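Local coordinates for protein PA0821 (Pseudomonas aeruginosa, PDB 7DRG) that probably acts as the immunity protein (antitoxin) of a type VI secretion system, protecting the cell from a putative VRR-NUC nuclease effector, at residues E198-M201 and A202-P206; V320-A323 and A324-L328; P86-Y90 and R91-P95. All coordinates share one frame; numbering follows the deposited sequence.

How the contacts relate
Each of the three contacts is local, made by residues a few positions apart on a continuous run of chain. Contacts 1 and 2 lie on the same side of the chain's centre, their own centres 12 Å apart, and they touch: A202 CB of the helix 191-204 packs 4.1 Å from W327 NE1 of the helix 321-328. Both also meet the second subunit, so together they mark part of the dimer interface. Contact 3, at the end of strand 87-89, is remote from them; its nearest atoms are about 21 Å from contact 1 and about 26 Å from contact 2, and it touches no other chain of the assembly.

Contact 1. Residues E198-M201 and A202-P206; sequences EAFM and AARMP
F200 swings its ring out with CG anti to the backbone N (chi1 170°), while R204 sets CG anti to its carbonyl carbon and then bends at chi3, and the two side chains meet one turn apart in the C-terminal part of the helix 191-204. The touching branch is the arginine methylene: R204 CD stands over one face of the F200 ring, 4.0 Å from the ring centroid and offset toward the rim, a CH-pi contact. The guanidinium plane is turned 43° from the ring, and R204 NH1 passes 3.6 Å from F200 CZ obliquely. The polar end of R204 works outward. NE and NH2 donate to the backbone oxygens of P15 and L11, and NH1 binds S197 OG of the second subunit, so the ring and these bonds together fix the arginine at the dimer interface. Nearer the start of the segment, E198 OE1 is hydrogen-bonded to H309 NE2.

A second pairing runs beside the first, between the selenomethionines M201 and M205. Their side chains cross, with the two SE atoms 3.8 Å apart, next to Y184 of strand 182-186. Both residues are buried, and the packing is tight where M205 CE lies 3.2 Å from M201 CB, closer than normal van der Waals contact.

In the backbone, A202 N bonds to E198 O in the regular i to i+4 pattern. M201 O takes both an i+4 and an i+3 donor: M205 N, 2.9 Å from M201 O, approaches almost in line with the carbonyl bond, and R204 N, also 2.9 Å from M201 O, comes from 58° above the carbonyl plane.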
ATOM      1  N   GLU B 198      -0.433  -9.350   0.152  1.00 18.99           N
ATOM      2  CA  GLU B 198       0.799  -9.410   0.929  1.00 20.95           C
ATOM      3  C   GLU B 198       1.783  -8.321   0.501  1.00 22.98           C
ATOM      4  O   GLU B 198       2.429  -7.687   1.343  1.00 21.19           O
ATOM      5  CB  GLU B 198       1.415 -10.804   0.785  1.00 20.62           C
ATOM      6  CG  GLU B 198       2.701 -11.003   1.554  1.00 23.49           C
ATOM      7  CD  GLU B 198       3.232 -12.417   1.414  1.00 24.26           C
ATOM      8  OE1 GLU B 198       3.427 -12.881   0.273  1.00 25.64           O
ATOM      9  OE2 GLU B 198       3.441 -13.074   2.453  1.00 25.42           O
ATOM     10  N   ALA B 199       1.889  -8.066  -0.807  1.00 22.09           N
ATOM     11  CA  ALA B 199       2.824  -7.050  -1.286  1.00 22.97           C
ATOM     12  C   ALA B 199       2.414  -5.655  -0.821  1.00 25.11           C
ATOM     13  O   ALA B 199       3.264  -4.840  -0.440  1.00 25.25           O
ATOM     14  CB  ALA B 199       2.912  -7.109  -2.811  1.00 22.55           C
ATOM     15  N   PHE B 200       1.111  -5.372  -0.838  1.00 22.34           N
ATOM     16  CA  PHE B 200       0.609  -4.083  -0.373  1.00 24.78           C
ATOM     17  C   PHE B 200       0.895  -3.893   1.110  1.00 25.38           C
ATOM     18  O   PHE B 200       1.332  -2.820   1.542  1.00 24.69           O
ATOM     19  CB  PHE B 200      -0.889  -4.011  -0.671  1.00 22.46           C
ATOM     20  CG  PHE B 200      -1.600  -2.853  -0.038  1.00 21.51           C
ATOM     21  CD1 PHE B 200      -1.178  -1.552  -0.248  1.00 31.14           C
ATOM     22  CD2 PHE B 200      -2.731  -3.072   0.727  1.00 28.29           C
ATOM     23  CE1 PHE B 200      -1.862  -0.484   0.316  1.00 27.75           C
ATOM     24  CE2 PHE B 200      -3.416  -2.014   1.296  1.00 29.45           C
ATOM     25  CZ  PHE B 200      -2.979  -0.718   1.095  1.00 30.05           C
HETATM   26  N   MSE B 201       0.682  -4.936   1.897  1.00 22.58           N
HETATM   27  CA  MSE B 201       0.950  -4.891   3.323  1.00 27.73           C
HETATM   28  C   MSE B 201       2.442  -4.740   3.631  1.00 22.81           C
HETATM   29  O   MSE B 201       2.819  -4.012   4.552  1.00 26.05           O
HETATM   30  CB  MSE B 201       0.381  -6.148   3.976  1.00 25.72           C
HETATM   31  CG  MSE B 201      -1.128  -6.128   4.106  1.00 25.57           C
HETATM   32 SE   MSE B 201      -1.683  -4.613   5.200  1.00 49.05          SE
HETATM   33  CE  MSE B 201      -3.133  -3.983   4.131  1.00 27.73           C
ATOM     34  N   ALA B 202       3.281  -5.421   2.848  1.00 25.68           N
ATOM     35  CA  ALA B 202       4.721  -5.405   3.090  1.00 26.58           C
ATOM     36  C   ALA B 202       5.275  -3.989   3.047  1.00 30.30           C
ATOM     37  O   ALA B 202       6.141  -3.627   3.852  1.00 29.63           O
ATOM     38  CB  ALA B 202       5.434  -6.278   2.061  1.00 31.52           C
ATOM     39  N   ALA B 203       4.788  -3.174   2.108  1.00 31.00           N
ATOM     40  CA  ALA B 203       5.272  -1.806   1.988  1.00 31.66           C
ATOM     41  C   ALA B 203       4.910  -0.953   3.200  1.00 31.11           C
ATOM     42  O   ALA B 203       5.577   0.056   3.447  1.00 33.26           O
ATOM     43  CB  ALA B 203       4.725  -1.177   0.706  1.00 32.43           C
ATOM     44  N   ARG B 204       3.894  -1.347   3.968  1.00 28.26           N
ATOM     45  CA  ARG B 204       3.434  -0.595   5.130  1.00 28.91           C
ATOM     46  C   ARG B 204       3.928  -1.151   6.458  1.00 29.34           C
ATOM     47  O   ARG B 204       3.942  -0.416   7.452  1.00 33.16           O
ATOM     48  CB  ARG B 204       1.904  -0.572   5.160  1.00 34.95           C
ATOM     49  CG  ARG B 204       1.278  -0.116   3.857  1.00 31.62           C
ATOM     50  CD  ARG B 204      -0.082  -0.763   3.659  1.00 30.55           C
ATOM     51  NE  ARG B 204      -0.981  -0.501   4.779  1.00 29.65           N
ATOM     52  CZ  ARG B 204      -1.822   0.529   4.832  1.00 38.01           C
ATOM     53  NH1 ARG B 204      -1.869   1.400   3.831  1.00 36.49           N
ATOM     54  NH2 ARG B 204      -2.613   0.692   5.884  1.00 38.65           N
HETATM   55  N   MSE B 205       4.297  -2.426   6.504  1.00 22.18           N
HETATM   56  CA  MSE B 205       4.630  -3.100   7.755  1.00 22.08           C
HETATM   57  C   MSE B 205       6.023  -3.718   7.663  1.00 23.86           C
HETATM   58  O   MSE B 205       6.162  -4.864   7.249  1.00 21.05           O
HETATM   59  CB  MSE B 205       3.599  -4.194   8.075  1.00 24.33           C
HETATM   60  CG  MSE B 205       2.128  -3.745   8.118  1.00 28.10           C
HETATM   61 SE   MSE B 205       0.956  -5.313   7.912  1.00 41.45          SE
HETATM   62  CE  MSE B 205       2.106  -6.194   6.718  1.00 65.44           C
ATOM     63  N   PRO B 206       7.053  -2.962   8.053  1.00 23.97           N
ATOM     64  CA  PRO B 206       8.426  -3.470   7.903  1.00 18.81           C
ATOM     65  C   PRO B 206       8.723  -4.703   8.730  1.00 19.79           C
ATOM     66  O   PRO B 206       9.686  -5.411   8.412  1.00 22.95           O
ATOM     67  CB  PRO B 206       9.295  -2.285   8.348  1.00 22.72           C
ATOM     68  CG  PRO B 206       8.415  -1.081   8.093  1.00 22.88           C
ATOM     69  CD  PRO B 206       7.033  -1.547   8.461  1.00 27.25           C
TER

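Contact 2. Residues V320-A323 and A324-L328; sequences VGWA and ADQWL
Apolar contact between W322 and Q326 is the main side-chain interaction here. Q326 CG lies over one face of the indole, 3.4 Å from the centroid of the six-membered ring and 13° off its normal, a CH-pi contact made by the aliphatic part of a polar residue. The bend at chi2 lays the amide of Q326 beside the indole, the two planes 18° apart. R318 of the second subunit packs on both residues.

Backbone hydrogen bonds form a second group. D325 N to G321 O, Q326 N to W322 O and W327 N to A323 O are successive i to i+4 bonds, the repeat of the alpha-helix 321-328. The first of them is nearly straight, with an N-H...O angle of 169°. G321 itself has a positive phi, which glycine readily adopts, and its N donates to S307 OG.

Water supplies the third group. One molecule donates to G321 O at 2.8 Å and to D325 OD1, the oxygen that also bonds T304 OG1; the G321 carbonyl is thereby tied to a carboxylate one turn on. Another donates to Q326 OE1 at 2.7 Å and, over a longer 3.3 Å, to W322 O, so that it spans the W322 carbonyl and the Q326 amide oxygen.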
ATOM      1  N   VAL B 320       8.608  -8.650  -7.054  1.00 27.40           N
ATOM      2  CA  VAL B 320       9.488  -9.351  -7.975  1.00 27.38           C
ATOM      3  C   VAL B 320      10.708  -8.481  -8.245  1.00 28.20           C
ATOM      4  O   VAL B 320      10.679  -7.257  -8.087  1.00 28.28           O
ATOM      5  CB  VAL B 320       8.780  -9.700  -9.302  1.00 30.77           C
ATOM      6  CG1 VAL B 320       7.544 -10.554  -9.046  1.00 30.65           C
ATOM      7  CG2 VAL B 320       8.409  -8.421 -10.053  1.00 31.98           C
ATOM      8  N   GLY B 321      11.786  -9.137  -8.670  1.00 30.67           N
ATOM      9  CA  GLY B 321      12.992  -8.469  -9.127  1.00 34.40           C
ATOM     10  C   GLY B 321      13.540  -7.396  -8.209  1.00 34.69           C
ATOM     11  O   GLY B 321      13.877  -7.668  -7.053  1.00 28.88           O
ATOM     12  N   TRP B 322      13.627  -6.166  -8.724  1.00 32.46           N
ATOM     13  CA  TRP B 322      14.209  -5.067  -7.959  1.00 30.86           C
ATOM     14  C   TRP B 322      13.464  -4.841  -6.650  1.00 28.07           C
ATOM     15  O   TRP B 322      14.081  -4.555  -5.618  1.00 26.62           O
ATOM     16  CB  TRP B 322      14.197  -3.795  -8.809  1.00 30.42           C
ATOM     17  CG  TRP B 322      14.674  -2.553  -8.111  1.00 28.08           C
ATOM     18  CD1 TRP B 322      15.948  -2.063  -8.090  1.00 32.51           C
ATOM     19  CD2 TRP B 322      13.878  -1.632  -7.347  1.00 28.55           C
ATOM     20  NE1 TRP B 322      15.997  -0.901  -7.358  1.00 34.90           N
ATOM     21  CE2 TRP B 322      14.740  -0.611  -6.896  1.00 34.43           C
ATOM     22  CE3 TRP B 322      12.525  -1.571  -7.007  1.00 30.57           C
ATOM     23  CZ2 TRP B 322      14.290   0.460  -6.120  1.00 35.34           C
ATOM     24  CZ3 TRP B 322      12.081  -0.508  -6.234  1.00 33.85           C
ATOM     25  CH2 TRP B 322      12.960   0.488  -5.797  1.00 36.79           C
ATOM     26  N   ALA B 323      12.135  -4.968  -6.672  1.00 28.51           N
ATOM     27  CA  ALA B 323      11.350  -4.679  -5.476  1.00 28.12           C
ATOM     28  C   ALA B 323      11.608  -5.714  -4.389  1.00 24.24           C
ATOM     29  O   ALA B 323      11.618  -5.380  -3.198  1.00 23.13           O
ATOM     30  CB  ALA B 323       9.862  -4.611  -5.815  1.00 27.98           C
ATOM     31  N   ALA B 324      11.811  -6.974  -4.777  1.00 24.58           N
ATOM     32  CA  ALA B 324      12.163  -7.998  -3.794  1.00 23.70           C
ATOM     33  C   ALA B 324      13.522  -7.710  -3.167  1.00 25.20           C
ATOM     34  O   ALA B 324      13.683  -7.805  -1.942  1.00 24.49           O
ATOM     35  CB  ALA B 324      12.154  -9.382  -4.445  1.00 26.31           C
ATOM     36  N   ASP B 325      14.507  -7.336  -3.990  1.00 23.85           N
ATOM     37  CA  ASP B 325      15.814  -6.963  -3.461  1.00 24.88           C
ATOM     38  C   ASP B 325      15.703  -5.791  -2.494  1.00 25.58           C
ATOM     39  O   ASP B 325      16.388  -5.759  -1.465  1.00 25.54           O
ATOM     40  CB  ASP B 325      16.769  -6.619  -4.608  1.00 26.43           C
ATOM     41  CG  ASP B 325      17.186  -7.837  -5.418  1.00 35.26           C
ATOM     42  OD1 ASP B 325      16.834  -8.975  -5.038  1.00 34.31           O
ATOM     43  OD2 ASP B 325      17.878  -7.653  -6.442  1.00 38.12           O
ATOM     44  N   GLN B 326      14.848  -4.813  -2.812  1.00 25.65           N
ATOM     45  CA  GLN B 326      14.673  -3.674  -1.916  1.00 26.03           C
ATOM     46  C   GLN B 326      14.001  -4.089  -0.615  1.00 26.94           C
ATOM     47  O   GLN B 326      14.343  -3.575   0.457  1.00 24.58           O
ATOM     48  CB  GLN B 326      13.873  -2.574  -2.617  1.00 24.79           C
ATOM     49  CG  GLN B 326      14.645  -1.877  -3.715  1.00 31.64           C
ATOM     50  CD  GLN B 326      15.871  -1.150  -3.197  1.00 37.92           C
ATOM     51  OE1 GLN B 326      16.970  -1.309  -3.728  1.00 43.42           O
ATOM     52  NE2 GLN B 326      15.690  -0.347  -2.151  1.00 39.19           N
ATOM     53  N   TRP B 327      13.049  -5.022  -0.686  1.00 21.84           N
ATOM     54  CA  TRP B 327      12.395  -5.498   0.529  1.00 22.81           C
ATOM     55  C   TRP B 327      13.409  -6.049   1.531  1.00 21.66           C
ATOM     56  O   TRP B 327      13.268  -5.848   2.744  1.00 21.72           O
ATOM     57  CB  TRP B 327      11.347  -6.563   0.190  1.00 23.49           C
ATOM     58  CG  TRP B 327      10.659  -7.061   1.430  1.00 23.20           C
ATOM     59  CD1 TRP B 327       9.586  -6.490   2.051  1.00 22.44           C
ATOM     60  CD2 TRP B 327      11.029  -8.193   2.227  1.00 20.34           C
ATOM     61  NE1 TRP B 327       9.251  -7.202   3.171  1.00 19.70           N
ATOM     62  CE2 TRP B 327      10.118  -8.257   3.305  1.00 18.77           C
ATOM     63  CE3 TRP B 327      12.032  -9.164   2.131  1.00 19.16           C
ATOM     64  CZ2 TRP B 327      10.187  -9.249   4.287  1.00 19.91           C
ATOM     65  CZ3 TRP B 327      12.098 -10.154   3.110  1.00 20.83           C
ATOM     66  CH2 TRP B 327      11.179 -10.184   4.171  1.00 22.74           C
ATOM     67  N   LEU B 328      14.445  -6.738   1.040  1.00 21.39           N
ATOM     68  CA  LEU B 328      15.462  -7.292   1.932  1.00 21.68           C
ATOM     69  C   LEU B 328      16.135  -6.213   2.768  1.00 19.52           C
ATOM     70  O   LEU B 328      16.585  -6.485   3.892  1.00 21.27           O
ATOM     71  CB  LEU B 328      16.519  -8.038   1.118  1.00 23.77           C
ATOM     72  CG  LEU B 328      16.073  -9.305   0.390  1.00 22.06           C
ATOM     73  CD1 LEU B 328      17.199  -9.831  -0.493  1.00 23.87           C
ATOM     74  CD2 LEU B 328      15.654 -10.357   1.405  1.00 23.44           C
TER
HETATM   75  O   HOH W   1      14.994 -10.228  -7.241  1.00 45.77           O
HETATM   76  O   HOH W   2      17.128  -3.309  -5.579  1.00 33.43           O

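Contact 3. Residues P86-Y90 and R91-P95; sequences PLTAY and RDTQP
T88 turns its methyl toward the residues that follow the strand: with CG2 anti to the backbone N, that branch comes 3.7 Å from T93 CG2 and 4.0 Å from D92 CB, crossing both side chains at a slant. This small apolar cluster lies at the surface, where strand 87-89, antiparallel to strand 75-77, runs into a short 3-10 turn. T88 itself is paired through the backbone with L76, on which the side chain of T93 also rests.

A89 takes part mainly through its backbone. A89 O receives D92 N at 2.8 Å, an i to i+3 bond that defines the 3-10 turn, and the donor stands 52° above the carbonyl plane. A89 N donates to a water at 2.9 Å, and that water donates in turn to D92 OD2 at 3.0 Å. The aspartate is thus linked to A89 at both ends of the residue, directly through its own N-H and through water by its carboxylate. The methyl of A89 lies near the same carboxylate oxygen and packs on W75.

Y90, the first residue past the strand, lies in the 3-10 turn, and its carbonyl accepts two bonds. T93 N lies 3.2 Å from Y90 O, well above the carbonyl plane, and T93 OG1 2.8 Å from Y90 O, much closer to that plane. The threonine hydroxyl is put there by chi1 of 60°, which sets OG1 between the backbone N and the carbonyl carbon. The Y90 ring passes beside T93 OG1, and its OH bonds E66 OE2.

Two donors of T93 on one oxygen restrain both its backbone and its side-chain rotation, consistent with a defined exit from the strand toward helix 96-101.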
ATOM      1  N   PRO B  86      -5.280 -35.331  -2.119  1.00 30.18           N
ATOM      2  CA  PRO B  86      -4.574 -34.084  -1.794  1.00 28.93           C
ATOM      3  C   PRO B  86      -5.216 -33.312  -0.656  1.00 31.02           C
ATOM      4  O   PRO B  86      -4.501 -32.659   0.113  1.00 26.50           O
ATOM      5  CB  PRO B  86      -4.627 -33.300  -3.113  1.00 33.09           C
ATOM      6  CG  PRO B  86      -4.762 -34.344  -4.164  1.00 33.78           C
ATOM      7  CD  PRO B  86      -5.590 -35.437  -3.558  1.00 30.16           C
ATOM      8  N   LEU B  87      -6.537 -33.381  -0.510  1.00 26.74           N
ATOM      9  CA  LEU B  87      -7.260 -32.673   0.538  1.00 24.66           C
ATOM     10  C   LEU B  87      -8.011 -33.663   1.413  1.00 24.18           C
ATOM     11  O   LEU B  87      -8.785 -34.481   0.905  1.00 27.94           O
ATOM     12  CB  LEU B  87      -8.243 -31.664  -0.053  1.00 24.57           C
ATOM     13  CG  LEU B  87      -9.096 -30.968   1.007  1.00 23.97           C
ATOM     14  CD1 LEU B  87      -8.206 -30.175   1.959  1.00 21.85           C
ATOM     15  CD2 LEU B  87     -10.128 -30.067   0.342  1.00 29.09           C
ATOM     16  N   THR B  88      -7.796 -33.579   2.727  1.00 23.31           N
ATOM     17  CA  THR B  88      -8.469 -34.433   3.698  1.00 23.63           C
ATOM     18  C   THR B  88      -8.995 -33.577   4.840  1.00 26.95           C
ATOM     19  O   THR B  88      -8.268 -32.728   5.360  1.00 23.92           O
ATOM     20  CB  THR B  88      -7.516 -35.511   4.247  1.00 27.54           C
ATOM     21  OG1 THR B  88      -6.875 -36.195   3.159  1.00 30.29           O
ATOM     22  CG2 THR B  88      -8.273 -36.520   5.104  1.00 29.19           C
ATOM     23  N   ALA B  89     -10.250 -33.794   5.233  1.00 25.81           N
ATOM     24  CA  ALA B  89     -10.755 -33.143   6.435  1.00 25.38           C
ATOM     25  C   ALA B  89      -9.955 -33.613   7.643  1.00 24.53           C
ATOM     26  O   ALA B  89      -9.601 -34.789   7.748  1.00 24.83           O
ATOM     27  CB  ALA B  89     -12.237 -33.444   6.641  1.00 24.83           C
ATOM     28  N   TYR B  90      -9.664 -32.684   8.558  1.00 22.61           N
ATOM     29  CA  TYR B  90      -8.789 -33.005   9.687  1.00 25.35           C
ATOM     30  C   TYR B  90      -9.346 -34.159  10.517  1.00 27.48           C
ATOM     31  O   TYR B  90      -8.589 -35.010  11.003  1.00 25.32           O
ATOM     32  CB  TYR B  90      -8.583 -31.757  10.548  1.00 21.98           C
ATOM     33  CG  TYR B  90      -7.796 -31.979  11.828  1.00 21.56           C
ATOM     34  CD1 TYR B  90      -6.451 -32.326  11.790  1.00 22.72           C
ATOM     35  CD2 TYR B  90      -8.398 -31.805  13.067  1.00 25.19           C
ATOM     36  CE1 TYR B  90      -5.726 -32.525  12.970  1.00 21.66           C
ATOM     37  CE2 TYR B  90      -7.689 -32.000  14.243  1.00 28.35           C
ATOM     38  CZ  TYR B  90      -6.357 -32.349  14.188  1.00 30.30           C
ATOM     39  OH  TYR B  90      -5.662 -32.530  15.366  1.00 32.79           O
ATOM     40  N   ARG B  91     -10.672 -34.204  10.673  1.00 28.76           N
ATOM     41  CA  ARG B  91     -11.340 -35.306  11.360  1.00 29.43           C
ATOM     42  C   ARG B  91     -11.008 -36.662  10.750  1.00 25.96           C
ATOM     43  O   ARG B  91     -10.988 -37.671  11.463  1.00 31.38           O
ATOM     44  CB  ARG B  91     -12.855 -35.104  11.319  1.00 41.95           C
ATOM     45  CG  ARG B  91     -13.465 -34.488  12.550  1.00 53.94           C
ATOM     46  CD  ARG B  91     -14.983 -34.568  12.464  1.00 54.12           C
ATOM     47  NE  ARG B  91     -15.451 -35.952  12.450  1.00 59.85           N
ATOM     48  CZ  ARG B  91     -15.803 -36.629  13.537  1.00 65.14           C
ATOM     49  NH1 ARG B  91     -15.742 -36.048  14.727  1.00 71.45           N
ATOM     50  NH2 ARG B  91     -16.216 -37.887  13.438  1.00 65.88           N
ATOM     51  N   ASP B  92     -10.789 -36.715   9.437  1.00 27.73           N
ATOM     52  CA  ASP B  92     -10.600 -37.973   8.723  1.00 29.82           C
ATOM     53  C   ASP B  92      -9.140 -38.369   8.561  1.00 28.72           C
ATOM     54  O   ASP B  92      -8.860 -39.402   7.941  1.00 31.61           O
ATOM     55  CB  ASP B  92     -11.248 -37.892   7.339  1.00 29.71           C
ATOM     56  CG  ASP B  92     -12.731 -37.608   7.406  1.00 37.02           C
ATOM     57  OD1 ASP B  92     -13.349 -37.968   8.431  1.00 40.79           O
ATOM     58  OD2 ASP B  92     -13.274 -37.035   6.434  1.00 37.62           O
ATOM     59  N   THR B  93      -8.205 -37.579   9.075  1.00 26.87           N
ATOM     60  CA  THR B  93      -6.799 -37.831   8.806  1.00 23.64           C
ATOM     61  C   THR B  93      -6.265 -38.960   9.678  1.00 27.42           C
ATOM     62  O   THR B  93      -6.738 -39.196  10.793  1.00 27.31           O
ATOM     63  CB  THR B  93      -5.956 -36.574   9.032  1.00 24.72           C
ATOM     64  OG1 THR B  93      -6.088 -36.131  10.390  1.00 25.24           O
ATOM     65  CG2 THR B  93      -6.388 -35.460   8.092  1.00 24.65           C
ATOM     66  N   GLN B  94      -5.265 -39.657   9.149  1.00 25.20           N
ATOM     67  CA  GLN B  94      -4.460 -40.579   9.931  1.00 24.22           C
ATOM     68  C   GLN B  94      -3.464 -39.799  10.781  1.00 22.44           C
ATOM     69  O   GLN B  94      -3.110 -38.665  10.448  1.00 23.41           O
ATOM     70  CB  GLN B  94      -3.702 -41.527   9.012  1.00 26.17           C
ATOM     71  CG  GLN B  94      -4.571 -42.419   8.152  1.00 30.41           C
ATOM     72  CD  GLN B  94      -3.747 -43.259   7.199  1.00 46.65           C
ATOM     73  OE1 GLN B  94      -3.209 -42.751   6.214  1.00 54.52           O
ATOM     74  NE2 GLN B  94      -3.625 -44.545   7.499  1.00 56.97           N
ATOM     75  N   PRO B  95      -2.994 -40.381  11.885  1.00 22.71           N
ATOM     76  CA  PRO B  95      -1.908 -39.747  12.639  1.00 21.58           C
ATOM     77  C   PRO B  95      -0.704 -39.500  11.747  1.00 24.40           C
ATOM     78  O   PRO B  95      -0.405 -40.282  10.841  1.00 23.40           O
ATOM     79  CB  PRO B  95      -1.587 -40.774  13.732  1.00 23.97           C
ATOM     80  CG  PRO B  95      -2.871 -41.488  13.932  1.00 22.78           C
ATOM     81  CD  PRO B  95      -3.507 -41.580  12.566  1.00 24.68           C
TER
HETATM   82  O   HOH W   3     -11.937 -35.792   4.072  1.00 33.03           O